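Local coordinates for protein 3-polyprenyl-4-hydroxybenzoate decarboxylase and related decarboxylases (Pelotomaculum thermopropionicum, PDB 6H6X) that binds prenylated FMN and acts as a UbiD-family (de)carboxylase, interconverting 2-furoic acid and 2,5-furandicarboxylic acid, at residues 226-231 / 241-246; 362-367 / 417-422; 128-133 / 255-260; 306-311 / 351-356. The protein carries 8 engineered substitutions. All coordinates share one frame; numbering follows the deposited sequence.

Contact 1 of 4, residues 226-231 / 241-246; sequences KCETVD and VIEGKI
Glu243 places CG beside its backbone N (chi1 -53°) and runs straight on from there (chi2 -179°), which carries its carboxylate off the strand into the bend of residues 227-230; Thr229 answers with OG1 set between its own N and carbonyl carbon (chi1 63°). Three donors hold the carboxylate. Glu228 N gives a bond of 2.9 Å to Glu243 OE2, and Thr229 N one of 2.7 Å to Glu243 OE1; both come in on the syn side, somewhat tilted out of the carboxylate plane. The third is Thr229 OG1, which meets Glu243 OE1 at 2.6 Å nearly end-on to the C-O bond, and it also bonds to Thr276 OG1. With both oxygens engaged from the loop, rotation of the buried group should be restricted. Cys227 CB closes on Glu243 OE2 at 3.3 Å, while the Val230 and Glu243 side chains pass in opposite directions, Val230 CG2 4.1 Å from Glu243 CB. Glu228 directs its carboxylate elsewhere, to a salt bridge with Lys103, leaving its OE2 5.4 Å from Glu243 OE2. The backbone angles of Glu228 and Thr229 fit a type I turn. A strand carboxylate that takes consecutive N-H groups of this turn thus ties the 227-230 bend to strand 240-246, between strands 184-190 and 264-280 in the antiparallel sheet of the Rift-related, FMN-binding-type domain.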
loop_
_atom_site.group_PDB
_atom_site.type_symbol
_atom_site.label_atom_id
_atom_site.label_comp_id
_atom_site.label_asym_id
_atom_site.label_seq_id
_atom_site.Cartn_x
_atom_site.Cartn_y
_atom_site.Cartn_z
ATOM N N LYS B 226 27.443 -5.459 -37.357
ATOM C CA LYS B 226 28.697 -4.799 -36.989
ATOM C C LYS B 226 28.511 -3.308 -37.034
ATOM O O LYS B 226 27.793 -2.807 -37.899
ATOM C CB LYS B 226 29.831 -5.107 -37.979
ATOM C CG LYS B 226 30.318 -6.525 -38.044
ATOM C CD LYS B 226 30.899 -7.075 -36.752
ATOM C CE LYS B 226 32.247 -6.522 -36.460
ATOM N NZ LYS B 226 32.838 -7.347 -35.348
ATOM N N CYS B 227 29.203 -2.618 -36.137
ATOM C CA CYS B 227 29.263 -1.151 -36.117
ATOM C C CYS B 227 30.150 -0.615 -37.218
ATOM O O CYS B 227 31.023 -1.306 -37.714
ATOM C CB CYS B 227 29.801 -0.684 -34.760
ATOM S SG CYS B 227 28.544 -0.861 -33.455
ATOM N N GLU B 228 29.926 0.635 -37.579
ATOM C CA GLU B 228 30.716 1.320 -38.621
ATOM C C GLU B 228 32.148 1.619 -38.205
ATOM O O GLU B 228 33.063 1.360 -38.973
ATOM C CB GLU B 228 30.063 2.656 -39.011
ATOM C CG GLU B 228 28.651 2.553 -39.581
ATOM C CD GLU B 228 28.589 1.776 -40.877
ATOM O OE1 GLU B 228 29.301 2.167 -41.833
ATOM O OE2 GLU B 228 27.829 0.776 -40.934
ATOM N N THR B 229 32.338 2.198 -37.017
ATOM C CA THR B 229 33.621 2.801 -36.632
ATOM C C THR B 229 34.304 2.120 -35.466
ATOM O O THR B 229 35.360 2.563 -35.034
ATOM C CB THR B 229 33.415 4.279 -36.254
ATOM O OG1 THR B 229 32.563 4.394 -35.102
ATOM C CG2 THR B 229 32.788 5.014 -37.430
ATOM N N VAL B 230 33.697 1.053 -34.939
ATOM C CA VAL B 230 34.273 0.306 -33.833
ATOM C C VAL B 230 33.977 -1.165 -34.021
ATOM O O VAL B 230 33.005 -1.522 -34.672
ATOM C CB VAL B 230 33.701 0.789 -32.472
ATOM C CG1 VAL B 230 34.183 2.203 -32.164
ATOM C CG2 VAL B 230 32.160 0.718 -32.449
ATOM N N ASP B 231 34.790 -2.007 -33.405
ATOM C CA ASP B 231 34.691 -3.463 -33.552
ATOM C C ASP B 231 33.791 -4.035 -32.454
ATOM O O ASP B 231 34.227 -4.719 -31.521
ATOM C CB ASP B 231 36.099 -4.081 -33.506
ATOM C CG ASP B 231 36.101 -5.573 -33.843
ATOM O OD1 ASP B 231 35.210 -6.054 -34.584
ATOM O OD2 ASP B 231 37.017 -6.261 -33.343
ATOM N N VAL B 241 21.770 3.771 -32.607
ATOM C CA VAL B 241 23.054 3.301 -32.103
ATOM C C VAL B 241 24.024 4.441 -32.104
ATOM O O VAL B 241 24.136 5.161 -33.089
ATOM C CB VAL B 241 23.642 2.140 -32.933
ATOM C CG1 VAL B 241 25.133 1.930 -32.668
ATOM C CG2 VAL B 241 22.855 0.865 -32.690
ATOM N N ILE B 242 24.742 4.588 -31.004
ATOM C CA ILE B 242 25.755 5.594 -30.862
ATOM C C ILE B 242 27.014 4.820 -30.594
ATOM O O ILE B 242 27.114 4.095 -29.616
ATOM C CB ILE B 242 25.416 6.594 -29.727
ATOM C CG1 ILE B 242 24.134 7.360 -30.068
ATOM C CG2 ILE B 242 26.550 7.556 -29.483
ATOM C CD1 ILE B 242 23.544 8.031 -28.837
ATOM N N GLU B 243 27.988 5.001 -31.481
ATOM C CA GLU B 243 29.301 4.359 -31.420
ATOM C C GLU B 243 30.314 5.311 -30.828
ATOM O O GLU B 243 30.264 6.501 -31.077
ATOM C CB GLU B 243 29.732 3.966 -32.830
ATOM C CG GLU B 243 28.702 3.134 -33.607
ATOM C CD GLU B 243 29.147 2.724 -34.999
ATOM O OE1 GLU B 243 30.323 3.006 -35.360
ATOM O OE2 GLU B 243 28.317 2.110 -35.738
ATOM N N GLY B 244 31.242 4.794 -30.045
ATOM C CA GLY B 244 32.272 5.645 -29.512
ATOM C C GLY B 244 33.306 4.945 -28.692
ATOM O O GLY B 244 33.511 3.725 -28.788
ATOM N N LYS B 245 33.972 5.721 -27.856
ATOM C CA LYS B 245 35.013 5.149 -27.016
ATOM C C LYS B 245 35.145 5.896 -25.711
ATOM O O LYS B 245 34.931 7.103 -25.657
ATOM C CB LYS B 245 36.326 5.122 -27.788
ATOM C CG LYS B 245 36.788 6.473 -28.298
ATOM C CD LYS B 245 37.783 6.350 -29.457
ATOM C CE LYS B 245 37.909 7.667 -30.233
ATOM N NZ LYS B 245 39.061 7.721 -31.177
ATOM N N ILE B 246 35.455 5.163 -24.655
ATOM C CA ILE B 246 35.690 5.773 -23.368
ATOM C C ILE B 246 37.187 6.147 -23.359
ATOM O O ILE B 246 38.034 5.300 -23.609
ATOM C CB ILE B 246 35.339 4.843 -22.193
ATOM C CG1 ILE B 246 33.950 4.197 -22.344
ATOM C CG2 ILE B 246 35.375 5.629 -20.878
ATOM C CD1 ILE B 246 33.720 3.120 -21.306
#

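Contact 2 of 4, residues 362-367 / 417-422; sequences HVVVVD and IDATIP. With CA (calcium ion), chain J.
Residues 362-367 and 417-421 run parallel, 10° apart, with Val364 paired to Ile417 and Val365 to Asp418; the ladder consists of Ile417 N to Val363 O at 2.8 Å, Val365 N to Ile417 O at 2.9 Å and Ala419 N to Val365 O at 2.9 Å. Beyond that, side chains take over. Asp367 sets CG beside its backbone N (chi1 -68°) and accepts from Ile421 N through the syn lone pair of OD2, a nearly straight bond of 2.8 Å. One water joins Asp367 N and OD2 to Ala419 O, and a second links Asp367 OD1 with Ile421 O, so both carboxylate oxygens serve the departing chain. The Val365 and Thr420 side chains run alongside each other in the same direction, Val365 CG1 3.8 Å from Thr420 CG2. Asp418 OD1 closes an Asx turn on Thr420 N and also receives Thr420 OG1 at 2.6 Å on its syn lone pair. This turn presents two carbonyls to calcium, Asp418 O at 2.9 Å and Thr420 O at 2.7 Å; a water, Arg385 O and Asp391 OD2 are the other ligands. In the mixed sheet, strand 333-338 flanks 362-367 on its other edge, while Val363 and Val365 pack on helix 345-356 and Val364 and Val366 face helix 375-385.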
loop_
_atom_site.group_PDB
_atom_site.type_symbol
_atom_site.label_atom_id
_atom_site.label_comp_id
_atom_site.label_asym_id
_atom_site.label_seq_id
_atom_site.Cartn_x
_atom_site.Cartn_y
_atom_site.Cartn_z
ATOM N N HIS B 362 16.294 -5.533 4.620
ATOM C CA HIS B 362 15.101 -5.789 5.395
ATOM C C HIS B 362 14.377 -6.977 4.684
ATOM O O HIS B 362 14.119 -6.920 3.436
ATOM C CB HIS B 362 14.281 -4.539 5.332
ATOM C CG HIS B 362 12.985 -4.576 6.091
ATOM N ND1 HIS B 362 11.831 -5.160 5.596
ATOM C CD2 HIS B 362 12.616 -3.957 7.231
ATOM C CE1 HIS B 362 10.821 -4.940 6.418
ATOM N NE2 HIS B 362 11.270 -4.224 7.430
ATOM N N VAL B 363 14.094 -8.037 5.438
ATOM C CA VAL B 363 13.497 -9.253 4.903
ATOM C C VAL B 363 12.310 -9.598 5.768
ATOM O O VAL B 363 12.453 -9.652 7.000
ATOM C CB VAL B 363 14.500 -10.395 4.924
ATOM C CG1 VAL B 363 13.943 -11.660 4.275
ATOM C CG2 VAL B 363 15.753 -9.944 4.225
ATOM N N VAL B 364 11.142 -9.747 5.167
ATOM C CA VAL B 364 10.052 -10.407 5.830
ATOM C C VAL B 364 9.651 -11.763 5.239
ATOM O O VAL B 364 9.542 -11.904 4.002
ATOM C CB VAL B 364 8.868 -9.507 6.248
ATOM C CG1 VAL B 364 9.045 -8.006 6.026
ATOM C CG2 VAL B 364 7.511 -10.052 6.010
ATOM N N VAL B 365 9.465 -12.756 6.125
ATOM C CA VAL B 365 9.079 -14.128 5.703
ATOM C C VAL B 365 7.621 -14.357 6.092
ATOM O O VAL B 365 7.241 -14.054 7.189
ATOM C CB VAL B 365 9.974 -15.235 6.323
ATOM C CG1 VAL B 365 9.574 -16.630 5.800
ATOM C CG2 VAL B 365 11.434 -14.975 6.023
ATOM N N VAL B 366 6.804 -14.842 5.178
ATOM C CA VAL B 366 5.410 -15.122 5.452
ATOM C C VAL B 366 5.040 -16.524 4.934
ATOM O O VAL B 366 5.775 -17.125 4.159
ATOM C CB VAL B 366 4.457 -14.105 4.836
ATOM C CG1 VAL B 366 4.762 -12.728 5.401
ATOM C CG2 VAL B 366 4.604 -14.074 3.312
ATOM N N ASP B 367 3.894 -17.022 5.382
ATOM C CA ASP B 367 3.374 -18.284 4.908
ATOM C C ASP B 367 2.872 -18.179 3.451
ATOM O O ASP B 367 2.484 -17.107 2.975
ATOM C CB ASP B 367 2.251 -18.739 5.858
ATOM C CG ASP B 367 2.791 -19.115 7.262
ATOM O OD1 ASP B 367 3.678 -20.005 7.345
ATOM O OD2 ASP B 367 2.380 -18.504 8.276
ATOM N N ILE B 417 12.618 -10.336 9.751
ATOM C CA ILE B 417 11.353 -10.485 10.434
ATOM C C ILE B 417 10.660 -11.825 10.033
ATOM O O ILE B 417 10.374 -12.099 8.823
ATOM C CB ILE B 417 10.401 -9.317 10.133
ATOM C CG1 ILE B 417 11.012 -7.970 10.615
ATOM C CG2 ILE B 417 9.094 -9.495 10.824
ATOM C CD1 ILE B 417 10.166 -6.739 10.272
ATOM N N ASP B 418 10.339 -12.643 11.035
ATOM C CA ASP B 418 9.616 -13.924 10.807
ATOM C C ASP B 418 8.189 -13.707 11.082
ATOM O O ASP B 418 7.802 -13.600 12.246
ATOM C CB ASP B 418 10.092 -14.990 11.805
ATOM C CG ASP B 418 9.428 -16.355 11.567
ATOM O OD1 ASP B 418 8.436 -16.481 10.810
ATOM O OD2 ASP B 418 9.929 -17.283 12.177
ATOM N N ALA B 419 7.377 -13.563 10.044
ATOM C CA ALA B 419 5.986 -13.327 10.239
ATOM C C ALA B 419 5.188 -14.579 9.795
ATOM O O ALA B 419 4.097 -14.443 9.240
ATOM C CB ALA B 419 5.561 -12.103 9.432
ATOM N N THR B 420 5.761 -15.766 10.001
ATOM C CA THR B 420 5.019 -17.010 9.827
ATOM C C THR B 420 4.287 -17.441 11.098
ATOM O O THR B 420 4.690 -17.131 12.224
ATOM C CB THR B 420 5.948 -18.150 9.339
ATOM O OG1 THR B 420 6.900 -18.509 10.347
ATOM C CG2 THR B 420 6.702 -17.676 8.100
ATOM N N ILE B 421 3.184 -18.146 10.888
ATOM C CA ILE B 421 2.434 -18.791 11.959
ATOM C C ILE B 421 3.341 -19.834 12.626
ATOM O O ILE B 421 3.974 -20.662 11.911
ATOM C CB ILE B 421 1.175 -19.478 11.395
ATOM C CG1 ILE B 421 0.161 -18.442 10.898
ATOM C CG2 ILE B 421 0.513 -20.359 12.441
ATOM C CD1 ILE B 421 -0.710 -18.991 9.772
ATOM N N PRO B 422 3.445 -19.818 13.976
ATOM C CA PRO B 422 4.219 -20.910 14.657
ATOM C C PRO B 422 3.567 -22.291 14.462
ATOM O O PRO B 422 2.332 -22.369 14.351
ATOM C CB PRO B 422 4.207 -20.478 16.135
ATOM C CG PRO B 422 3.943 -19.002 16.106
ATOM C CD PRO B 422 2.987 -18.813 14.951
HETATM CA CA CA J . 6.250 -15.535 13.691
HETATM O O HOH W 1 2.433 -15.736 7.578
HETATM O O HOH W 2 3.531 -21.620 9.438
HETATM O O HOH W 3 7.155 -18.034 13.954
#

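Contact 3 of 4, residues 128-133 / 255-260; sequences GPYITA and GPFGEY. With 4LU (1-deoxy-5-O-phosphono-1-(3,3,4,5-tetramethyl-9,11-dioxo-2,3,8,9,10,11-hexahydro-7H-quinolino[1,8-fg]pteridin-12-ium-7-y l)-D-ribitol), chain I.
Beside the prenylated-FMN pocket, Tyr130 and Phe257 form an aromatic pair between the start of strand 130-139 and the end of strand 252-258. Phe257 CD1 sits 3.3 Å above the Tyr130 ring plane, over its centre, and Phe257 CE1 reaches Tyr130 CG at 3.4 Å. The planes stand 42° apart with centroids separated by 4.2 Å, an oblique pairing. Phe257 gets there by directing CG opposite its own backbone N (chi1 180°). Thr132 CG2 meets the edge of the same ring, 3.9 Å from Phe257 CZ, while Thr132 OG1 is hydrogen-bonded to Ile289 O. Both segments belong to the Rift-related domain and bring a residue to the cofactor: Thr132 O approaches C12 of the prenylated flavin at 3.4 Å, and Glu259 OE1, just past strand 252-258, lies 3.0 Å from its C1, in the ring that the prenyl group adds. Phe257 CE2 comes to 4.1 Å from C3 of that added ring, so one phenyl bridges tyrosine, threonine and cofactor. Arg152 makes a salt bridge with Glu259 OE1 and also packs against the Phe257 side chain. At the far end of the pair, Tyr130 OH bonds to Glu254 beside Gly255.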
loop_
_atom_site.group_PDB
_atom_site.type_symbol
_atom_site.label_atom_id
_atom_site.label_comp_id
_atom_site.label_asym_id
_atom_site.label_seq_id
_atom_site.Cartn_x
_atom_site.Cartn_y
_atom_site.Cartn_z
ATOM N N GLY B 128 21.939 18.138 -16.691
ATOM C CA GLY B 128 21.508 18.452 -18.042
ATOM C C GLY B 128 20.726 17.266 -18.609
ATOM O O GLY B 128 20.228 16.430 -17.855
ATOM N N PRO B 129 20.628 17.170 -19.938
ATOM C CA PRO B 129 19.963 16.030 -20.555
ATOM C C PRO B 129 20.740 14.731 -20.314
ATOM O O PRO B 129 21.968 14.745 -20.300
ATOM C CB PRO B 129 19.968 16.380 -22.025
ATOM C CG PRO B 129 20.215 17.859 -22.094
ATOM C CD PRO B 129 21.149 18.103 -20.948
ATOM N N TYR B 130 20.016 13.639 -20.065
ATOM C CA TYR B 130 20.627 12.331 -19.833
ATOM C C TYR B 130 20.028 11.280 -20.714
ATOM O O TYR B 130 18.815 11.236 -20.893
ATOM C CB TYR B 130 20.428 11.889 -18.392
ATOM C CG TYR B 130 21.546 12.295 -17.477
ATOM C CD1 TYR B 130 21.578 13.544 -16.926
ATOM C CD2 TYR B 130 22.544 11.404 -17.131
ATOM C CE1 TYR B 130 22.595 13.931 -16.068
ATOM C CE2 TYR B 130 23.554 11.772 -16.287
ATOM C CZ TYR B 130 23.560 13.062 -15.762
ATOM O OH TYR B 130 24.533 13.466 -14.907
ATOM N N ILE B 131 20.892 10.433 -21.256
ATOM C CA ILE B 131 20.481 9.212 -21.965
ATOM C C ILE B 131 20.381 8.153 -20.880
ATOM O O ILE B 131 21.371 7.869 -20.231
ATOM C CB ILE B 131 21.531 8.802 -23.027
ATOM C CG1 ILE B 131 21.662 9.919 -24.082
ATOM C CG2 ILE B 131 21.171 7.477 -23.679
ATOM C CD1 ILE B 131 22.738 9.654 -25.101
ATOM N N THR B 132 19.183 7.602 -20.683
ATOM C CA THR B 132 18.918 6.681 -19.580
ATOM C C THR B 132 18.521 5.275 -20.015
ATOM O O THR B 132 18.404 4.434 -19.158
ATOM C CB THR B 132 17.801 7.197 -18.682
ATOM O OG1 THR B 132 16.661 7.489 -19.489
ATOM C CG2 THR B 132 18.241 8.492 -18.013
ATOM N N ALA B 133 18.309 5.033 -21.308
ATOM C CA ALA B 133 17.837 3.735 -21.761
ATOM C C ALA B 133 18.717 3.034 -22.790
ATOM O O ALA B 133 18.243 2.200 -23.557
ATOM C CB ALA B 133 16.428 3.857 -22.279
ATOM N N GLY B 255 27.247 14.727 -13.479
ATOM C CA GLY B 255 26.275 14.829 -12.402
ATOM C C GLY B 255 26.064 16.251 -11.914
ATOM O O GLY B 255 26.664 17.162 -12.478
ATOM N N PRO B 256 25.196 16.455 -10.911
ATOM C CA PRO B 256 24.431 15.362 -10.258
ATOM C C PRO B 256 23.204 14.882 -11.063
ATOM O O PRO B 256 22.822 15.480 -12.087
ATOM C CB PRO B 256 23.995 15.998 -8.927
ATOM C CG PRO B 256 23.868 17.466 -9.243
ATOM C CD PRO B 256 24.740 17.781 -10.443
ATOM N N PHE B 257 22.575 13.830 -10.557
ATOM C CA PHE B 257 21.482 13.162 -11.275
ATOM C C PHE B 257 20.489 12.533 -10.309
ATOM O O PHE B 257 20.897 11.841 -9.375
ATOM C CB PHE B 257 22.126 12.104 -12.191
ATOM C CG PHE B 257 21.163 11.298 -13.013
ATOM C CD1 PHE B 257 20.586 11.841 -14.143
ATOM C CD2 PHE B 257 20.842 9.977 -12.667
ATOM C CE1 PHE B 257 19.708 11.101 -14.918
ATOM C CE2 PHE B 257 20.001 9.234 -13.464
ATOM C CZ PHE B 257 19.427 9.801 -14.582
ATOM N N GLY B 258 19.195 12.730 -10.543
ATOM C CA GLY B 258 18.165 11.968 -9.800
ATOM C C GLY B 258 18.189 10.432 -10.070
ATOM O O GLY B 258 18.040 9.989 -11.215
ATOM N N GLU B 259 18.357 9.618 -9.015
ATOM C CA GLU B 259 18.599 8.151 -9.131
ATOM C C GLU B 259 17.438 7.269 -8.595
ATOM O O GLU B 259 16.458 7.813 -8.079
ATOM C CB GLU B 259 19.931 7.793 -8.429
ATOM C CG GLU B 259 21.136 7.669 -9.372
ATOM C CD GLU B 259 21.064 6.501 -10.385
ATOM O OE1 GLU B 259 22.105 6.358 -11.087
ATOM O OE2 GLU B 259 20.022 5.737 -10.495
ATOM N N TYR B 260 17.586 5.933 -8.706
ATOM C CA TYR B 260 16.575 4.886 -8.248
ATOM C C TYR B 260 15.954 5.023 -6.839
ATOM O O TYR B 260 14.720 4.810 -6.686
ATOM C CB TYR B 260 17.100 3.408 -8.419
ATOM C CG TYR B 260 18.343 3.084 -7.615
ATOM C CD1 TYR B 260 18.263 2.674 -6.257
ATOM C CD2 TYR B 260 19.627 3.239 -8.195
ATOM C CE1 TYR B 260 19.430 2.418 -5.525
ATOM C CE2 TYR B 260 20.788 2.991 -7.459
ATOM C CZ TYR B 260 20.695 2.581 -6.135
ATOM O OH TYR B 260 21.859 2.326 -5.451
HETATM C C9 4LU I . 20.450 0.193 -14.732
HETATM C C8 4LU I . 19.216 0.655 -15.280
HETATM C C7 4LU I . 18.928 2.014 -15.447
HETATM C C10 4LU I . 23.779 1.522 -13.597
HETATM C C6 4LU I . 19.865 3.017 -14.797
HETATM N N3 4LU I . 26.026 3.157 -13.858
HETATM C C2 4LU I . 26.172 1.826 -13.559
HETATM C C13 4LU I . 18.460 5.323 -15.156
HETATM C C5 4LU I . 19.745 4.565 -14.890
HETATM C C1 4LU I . 21.798 4.724 -13.541
HETATM O O2 4LU I . 27.337 1.342 -13.411
HETATM N N1 4LU I . 25.070 1.026 -13.444
HETATM C C4 4LU I . 24.804 3.741 -14.031
HETATM O O4 4LU I . 24.714 4.962 -14.322
HETATM C C4A 4LU I . 23.570 2.889 -13.892
HETATM N N5 4LU I . 22.247 3.404 -14.095
HETATM C C3 4LU I . 20.849 5.346 -14.265
HETATM C C12 4LU I . 20.325 4.771 -16.319
HETATM C C5A 4LU I . 21.183 2.513 -14.401
HETATM C C7M 4LU I . 17.587 2.459 -16.030
HETATM C C8M 4LU I . 18.275 -0.431 -15.729
HETATM C C9A 4LU I . 21.450 1.056 -14.236
HETATM N N10 4LU I . 22.645 0.673 -13.515
HETATM C "C1'" 4LU I . 22.898 -0.719 -13.149
HETATM C "C2'" 4LU I . 23.621 -1.610 -14.185
HETATM O "O2'" 4LU I . 23.130 -1.452 -15.520
HETATM C "C3'" 4LU I . 23.394 -3.059 -13.785
HETATM O "O3'" 4LU I . 23.706 -3.224 -12.399
HETATM C "C4'" 4LU I . 24.176 -4.032 -14.672
HETATM O "O4'" 4LU I . 23.669 -5.401 -14.647
HETATM C "C5'" 4LU I . 25.664 -4.128 -14.380
HETATM O "O5'" 4LU I . 26.063 -5.104 -15.366
HETATM P P 4LU I . 27.454 -5.941 -15.281
HETATM O O2P 4LU I . 27.608 -6.691 -16.617
HETATM O O3P 4LU I . 28.578 -4.872 -15.147
HETATM O O1P 4LU I . 27.253 -6.887 -14.096
#

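Contact 4 of 4, residues 306-311 / 351-356; sequences AVLLQT and DAAFNS. Engineered in segment 351-356: Asp351 (natural residue Phe), Asn355 (natural residue Thr).
Leu308 and Thr311 of helix 294-315 meet Ala352, Ala353 and Ser356 of helix 345-356 in a helix-helix packing of the alpha/beta C-terminal domain. The axes of segments 306-311 and 351-356 pass 8.9 Å apart, with N-to-C directions 139° from each other, in a broadly antiparallel sense. Apolar contact centres on Leu308: with CG opposite its backbone N (chi1 171°), it extends CD1 to Ala353 CB at 3.9 Å and over Ser356, whose CB it meets at 3.7 Å. Small residues on the partner helix allow this approach, and Leu308 and Ala353 reach on to Val322 and Val363 of the strands of the same domain. Contacts with backbone oxygens follow one helical turn on, where Thr311 CG2 lies 3.8 Å from Ala352 O and Ala352 CB 4.0 Å from Thr311 O. No hydrogen bond crosses between the segments; instead each hydroxyl turns back on its own helix. Ser356 OG bonds to Ala353 O at 2.7 Å, in the carbonyl plane and on a lone pair, which leaves carbon and oxygen of the serine against Leu308. Thr311 OG1 gives a bond of 2.8 Å to Val307 O from 37° above the carbonyl plane, while Thr311 N reaches the same oxygen from the opposite face.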
loop_
_atom_site.group_PDB
_atom_site.type_symbol
_atom_site.label_atom_id
_atom_site.label_comp_id
_atom_site.label_asym_id
_atom_site.label_seq_id
_atom_site.Cartn_x
_atom_site.Cartn_y
_atom_site.Cartn_z
ATOM N N ALA B 306 15.064 -13.006 -9.607
ATOM C CA ALA B 306 15.406 -14.331 -10.141
ATOM C C ALA B 306 16.559 -14.942 -9.391
ATOM O O ALA B 306 16.523 -16.107 -9.065
ATOM C CB ALA B 306 15.752 -14.256 -11.606
ATOM N N VAL B 307 17.583 -14.148 -9.148
ATOM C CA VAL B 307 18.737 -14.561 -8.363
ATOM C C VAL B 307 18.384 -14.833 -6.918
ATOM O O VAL B 307 18.857 -15.803 -6.367
ATOM C CB VAL B 307 19.872 -13.513 -8.419
ATOM C CG1 VAL B 307 20.945 -13.749 -7.344
ATOM C CG2 VAL B 307 20.504 -13.533 -9.815
ATOM N N LEU B 308 17.555 -13.978 -6.309
ATOM C CA LEU B 308 17.095 -14.176 -4.972
ATOM C C LEU B 308 16.294 -15.508 -4.805
ATOM O O LEU B 308 16.510 -16.241 -3.820
ATOM C CB LEU B 308 16.260 -12.990 -4.505
ATOM C CG LEU B 308 15.514 -13.120 -3.170
ATOM C CD1 LEU B 308 16.537 -13.118 -2.039
ATOM C CD2 LEU B 308 14.525 -11.953 -2.979
ATOM N N LEU B 309 15.362 -15.794 -5.719
ATOM C CA LEU B 309 14.607 -17.057 -5.683
ATOM C C LEU B 309 15.526 -18.256 -5.669
ATOM O O LEU B 309 15.344 -19.167 -4.846
ATOM C CB LEU B 309 13.659 -17.215 -6.865
ATOM C CG LEU B 309 12.714 -18.432 -6.834
ATOM C CD1 LEU B 309 11.859 -18.482 -5.557
ATOM C CD2 LEU B 309 11.795 -18.382 -8.046
ATOM N N GLN B 310 16.502 -18.268 -6.577
ATOM C CA GLN B 310 17.480 -19.368 -6.643
ATOM C C GLN B 310 18.267 -19.527 -5.349
ATOM O O GLN B 310 18.341 -20.638 -4.813
ATOM C CB GLN B 310 18.499 -19.197 -7.782
ATOM C CG GLN B 310 18.088 -19.829 -9.094
ATOM C CD GLN B 310 19.113 -19.575 -10.189
ATOM O OE1 GLN B 310 19.665 -18.462 -10.304
ATOM N NE2 GLN B 310 19.383 -20.607 -11.006
ATOM N N THR B 311 18.858 -18.444 -4.859
ATOM C CA THR B 311 19.649 -18.523 -3.638
ATOM C C THR B 311 18.855 -19.031 -2.436
ATOM O O THR B 311 19.353 -19.828 -1.657
ATOM C CB THR B 311 20.204 -17.162 -3.218
ATOM O OG1 THR B 311 20.724 -16.478 -4.355
ATOM C CG2 THR B 311 21.330 -17.359 -2.152
ATOM N N ASP B 351 18.656 -15.688 6.207
ATOM C CA ASP B 351 20.116 -15.765 6.027
ATOM C C ASP B 351 20.487 -15.855 4.535
ATOM O O ASP B 351 21.440 -15.245 4.083
ATOM C CB ASP B 351 20.735 -16.942 6.833
ATOM N N ALA B 352 19.711 -16.607 3.772
ATOM C CA ALA B 352 19.897 -16.739 2.332
ATOM C C ALA B 352 19.604 -15.424 1.585
ATOM O O ALA B 352 20.309 -15.091 0.655
ATOM C CB ALA B 352 19.021 -17.847 1.807
ATOM N N ALA B 353 18.562 -14.680 1.976
ATOM C CA ALA B 353 18.286 -13.403 1.327
ATOM C C ALA B 353 19.468 -12.427 1.517
ATOM O O ALA B 353 19.904 -11.789 0.551
ATOM C CB ALA B 353 16.983 -12.843 1.790
ATOM N N PHE B 354 20.046 -12.393 2.702
ATOM C CA PHE B 354 21.221 -11.550 2.945
ATOM C C PHE B 354 22.509 -11.912 2.189
ATOM O O PHE B 354 23.344 -11.040 1.958
ATOM C CB PHE B 354 21.500 -11.438 4.451
ATOM C CG PHE B 354 20.440 -10.727 5.191
ATOM C CD1 PHE B 354 19.817 -9.623 4.636
ATOM C CD2 PHE B 354 20.062 -11.134 6.452
ATOM C CE1 PHE B 354 18.829 -8.939 5.313
ATOM C CE2 PHE B 354 19.054 -10.453 7.139
ATOM C CZ PHE B 354 18.452 -9.362 6.563
ATOM N N ASN B 355 22.658 -13.177 1.794
ATOM C CA ASN B 355 23.748 -13.572 0.905
ATOM C C ASN B 355 23.393 -13.341 -0.586
ATOM O O ASN B 355 24.286 -13.206 -1.382
ATOM C CB ASN B 355 24.160 -15.017 1.174
ATOM C CG ASN B 355 24.450 -15.282 2.653
ATOM O OD1 ASN B 355 24.960 -14.418 3.387
ATOM N ND2 ASN B 355 24.088 -16.481 3.098
ATOM N N SER B 356 22.113 -13.257 -0.969
ATOM C CA SER B 356 21.745 -12.926 -2.370
ATOM C C SER B 356 22.474 -11.673 -2.913
ATOM O O SER B 356 22.955 -11.687 -4.036
ATOM C CB SER B 356 20.205 -12.802 -2.590
ATOM O OG SER B 356 19.607 -11.574 -2.080
#

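Overall arrangement
The four contacts fall into two pairs. Contacts 1 and 3 share the antiparallel sheet of the Rift-related domain; contact 1 is nested within the chain loop closed by contact 3, and they touch where Ile242 CD1 packs on Ile131 CD1 at 4.2 Å. Contacts 2 and 4 belong to the C-terminal domain, centres 15 Å apart, joined by Val363 CG2 against Phe354 CE1 at 3.4 Å. Contact 3 alone directly meets the prenylated flavin; in contact 4 the side chain of Val307 is about 10 Å from the bound prenylated flavin (4LU). The calcium site of contact 2 is separate, since contacts 2 and 3 have centres 37 Å apart, and contact 1 lies 50 Å, centre to centre, from contact 2.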